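Local coordinates for chitin oligosaccahride binding protein NagB1 (Paenibacillus sp. FPU-7, PDB 7EHP) that binds chitin oligosaccharides such as N,N'-diacetylchitobiose, probably as the extracellular solute-binding component of a sugar uptake system, at residues A159-D164 with L221-A226. Residues are numbered along the deposited sequence; the frame is centred on the assembly and turned at random.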
ATOM      1  N   ALA A 159      14.401  -0.359   9.746  1.00 19.22           N
ATOM      2  CA  ALA A 159      14.103   1.048   9.492  1.00 17.12           C
ATOM      3  C   ALA A 159      12.599   1.255   9.604  1.00 14.15           C
ATOM      4  O   ALA A 159      11.816   0.464   9.064  1.00 15.69           O
ATOM      5  CB  ALA A 159      14.592   1.459   8.095  1.00 16.48           C
ATOM      6  N   PHE A 160      12.192   2.320  10.302  1.00 13.86           N
ATOM      7  CA  PHE A 160      10.796   2.421  10.731  1.00 19.14           C
ATOM      8  C   PHE A 160      10.467   3.861  11.120  1.00 19.07           C
ATOM      9  O   PHE A 160      11.180   4.481  11.907  1.00 15.68           O
ATOM     10  CB  PHE A 160      10.536   1.436  11.902  1.00 15.77           C
ATOM     11  CG  PHE A 160       9.128   1.454  12.431  1.00 17.62           C
ATOM     12  CD1 PHE A 160       8.060   1.095  11.620  1.00 21.11           C
ATOM     13  CD2 PHE A 160       8.872   1.782  13.752  1.00 19.89           C
ATOM     14  CE1 PHE A 160       6.759   1.096  12.104  1.00 21.65           C
ATOM     15  CE2 PHE A 160       7.570   1.787  14.247  1.00 18.22           C
ATOM     16  CZ  PHE A 160       6.508   1.443  13.413  1.00 15.29           C
ATOM     17  N   ALA A 161       9.394   4.395  10.553  1.00 19.42           N
ATOM     18  CA  ALA A 161       8.964   5.752  10.859  1.00 18.47           C
ATOM     19  C   ALA A 161       7.456   5.732  11.039  1.00 18.81           C
ATOM     20  O   ALA A 161       6.752   5.189  10.189  1.00 18.79           O
ATOM     21  CB  ALA A 161       9.382   6.706   9.735  1.00 19.65           C
ATOM     22  N   SER A 162       6.952   6.305  12.140  1.00 19.43           N
ATOM     23  CA  SER A 162       5.542   6.155  12.489  1.00 14.53           C
ATOM     24  C   SER A 162       4.814   7.470  12.774  1.00 16.09           C
ATOM     25  O   SER A 162       3.697   7.436  13.297  1.00 18.06           O
ATOM     26  CB  SER A 162       5.384   5.229  13.699  1.00 17.53           C
ATOM     27  OG  SER A 162       6.053   5.788  14.822  1.00 16.91           O
ATOM     28  N   SER A 163       5.381   8.621  12.416  1.00 13.78           N
ATOM     29  CA  SER A 163       4.610   9.859  12.477  1.00 17.54           C
ATOM     30  C   SER A 163       3.367   9.790  11.585  1.00 21.27           C
ATOM     31  O   SER A 163       2.290  10.274  11.961  1.00 18.47           O
ATOM     32  CB  SER A 163       5.499  11.042  12.084  1.00 19.47           C
ATOM     33  OG  SER A 163       4.808  12.257  12.290  1.00 20.88           O
ATOM     34  N   ASP A 164       3.489   9.194  10.400  1.00 16.22           N
ATOM     35  CA  ASP A 164       2.316   8.876   9.596  1.00 21.67           C
ATOM     36  C   ASP A 164       1.758   7.534  10.067  1.00 17.62           C
ATOM     37  O   ASP A 164       2.421   6.500   9.951  1.00 16.52           O
ATOM     38  CB  ASP A 164       2.670   8.851   8.106  1.00 17.82           C
ATOM     39  CG  ASP A 164       3.385  10.124   7.663  1.00 20.89           C
ATOM     40  OD1 ASP A 164       2.948  11.220   8.077  1.00 20.17           O
ATOM     41  OD2 ASP A 164       4.376  10.040   6.907  1.00 20.75           O
ATOM     42  N   LEU A 221       8.245   7.746  16.266  1.00 15.40           N
ATOM     43  CA  LEU A 221       7.094   8.638  16.294  1.00 17.92           C
ATOM     44  C   LEU A 221       7.419  10.019  15.745  1.00 21.10           C
ATOM     45  O   LEU A 221       6.508  10.727  15.308  1.00 21.41           O
ATOM     46  CB  LEU A 221       6.566   8.777  17.722  1.00 16.02           C
ATOM     47  CG  LEU A 221       5.766   7.616  18.312  1.00 19.69           C
ATOM     48  CD1 LEU A 221       5.475   7.856  19.786  1.00 16.81           C
ATOM     49  CD2 LEU A 221       4.478   7.409  17.537  1.00 19.46           C
ATOM     50  N   GLY A 222       8.682  10.420  15.755  1.00 18.66           N
ATOM     51  CA  GLY A 222       8.983  11.725  15.213  1.00 22.91           C
ATOM     52  C   GLY A 222       9.241  11.792  13.722  1.00 25.29           C
ATOM     53  O   GLY A 222       9.417  12.892  13.196  1.00 29.60           O
ATOM     54  N   GLN A 223       9.261  10.669  13.012  1.00 24.56           N
ATOM     55  CA  GLN A 223       9.743  10.625  11.637  1.00 23.67           C
ATOM     56  C   GLN A 223       8.612  10.339  10.661  1.00 18.85           C
ATOM     57  O   GLN A 223       7.857   9.378  10.840  1.00 16.57           O
ATOM     58  CB  GLN A 223      10.837   9.572  11.491  1.00 25.75           C
ATOM     59  CG  GLN A 223      12.089   9.915  12.263  1.00 28.16           C
ATOM     60  CD  GLN A 223      12.793   8.681  12.752  1.00 37.78           C
ATOM     61  OE1 GLN A 223      12.915   7.687  12.020  1.00 39.44           O
ATOM     62  NE2 GLN A 223      13.209   8.702  14.017  1.00 42.84           N
ATOM     63  N   LYS A 224       8.533  11.157   9.613  1.00 16.84           N
ATOM     64  CA  LYS A 224       7.617  10.944   8.499  1.00 16.83           C
ATOM     65  C   LYS A 224       8.007   9.689   7.717  1.00 16.49           C
ATOM     66  O   LYS A 224       9.154   9.238   7.752  1.00 19.48           O
ATOM     67  CB  LYS A 224       7.622  12.162   7.556  1.00 20.07           C
ATOM     68  CG  LYS A 224       9.027  12.574   7.019  1.00 23.95           C
ATOM     69  CD  LYS A 224       9.032  13.941   6.255  1.00 33.32           C
ATOM     70  CE  LYS A 224      10.426  14.631   6.229  1.00 43.47           C
ATOM     71  NZ  LYS A 224      10.716  15.520   7.418  1.00 35.39           N
ATOM     72  N   TYR A 225       7.033   9.146   6.980  1.00 18.84           N
ATOM     73  CA  TYR A 225       7.209   7.919   6.205  1.00 17.09           C
ATOM     74  C   TYR A 225       8.537   7.846   5.447  1.00 18.18           C
ATOM     75  O   TYR A 225       9.266   6.854   5.551  1.00 13.80           O
ATOM     76  CB  TYR A 225       6.035   7.782   5.236  1.00 14.95           C
ATOM     77  CG  TYR A 225       6.104   6.593   4.288  1.00 17.06           C
ATOM     78  CD1 TYR A 225       6.518   5.335   4.729  1.00 18.54           C
ATOM     79  CD2 TYR A 225       5.717   6.727   2.958  1.00 16.89           C
ATOM     80  CE1 TYR A 225       6.551   4.233   3.856  1.00 15.74           C
ATOM     81  CE2 TYR A 225       5.742   5.645   2.075  1.00 16.39           C
ATOM     82  CZ  TYR A 225       6.152   4.408   2.523  1.00 16.02           C
ATOM     83  OH  TYR A 225       6.170   3.349   1.639  1.00 16.43           O
ATOM     84  N   ALA A 226       8.870   8.890   4.678  1.00 14.80           N
ATOM     85  CA  ALA A 226      10.079   8.855   3.851  1.00 17.64           C
ATOM     86  C   ALA A 226      11.351   8.594   4.648  1.00 14.79           C
ATOM     87  O   ALA A 226      12.340   8.115   4.079  1.00 14.91           O
ATOM     88  CB  ALA A 226      10.248  10.172   3.090  1.00 16.47           C
TER
HETATM   89  O   HOH W   1       5.885   7.585   9.105  1.00 20.57           O
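Asp164 and Tyr225 join two loops beside the sugar site of this solute-binding protein of the periplasmic-binding-protein fold: one leads from strand 156-159 to helix 165-180, the other into helix 225-233. The pair illustrates how two irregular stretches can be tied by a carboxylate, a carbonyl and a water. OD2 of Asp164 accepts the backbone N-H of Tyr225, N to OD2 2.8 Å and nearly straight at 167°, although the donor stands above the carboxylate plane. CG of Asp164 lies anti to its carbonyl carbon (chi1 -52°), which puts the carboxylate on the side of the Tyr225 amide; OD1 forms a salt bridge with Lys45. An asparagine here would probably leave Lys45 without its countercharge and could turn an NH2 toward one of the two donors. Tyr225 sends its ring away from the carboxylate, the two planes 69° apart, and its hydroxyl bonds with Asp242 and Trp245; its side chain, about 4 Å from a bound NAG, connects this junction with the ligand pocket.

The carbonyl of Gln223 supplies the second link, its O accepting the N-H of Ser163 (N to O 3.0 Å), again from out of plane. The same O accepts a hydrogen bond from a water, which accepts the N-H of Asp164 and donates more weakly to O of Ala161. The N-H of Lys224 bonds to Glu227. OG of Ser162 lies 3.5 Å from CD2 of Leu221 but finds its hydrogen bond in Ser220. Beside these links packs the methyl of Ala161, its CB 3.7 Å from CB of Gln223 and 3.2 Å from O of Lys224.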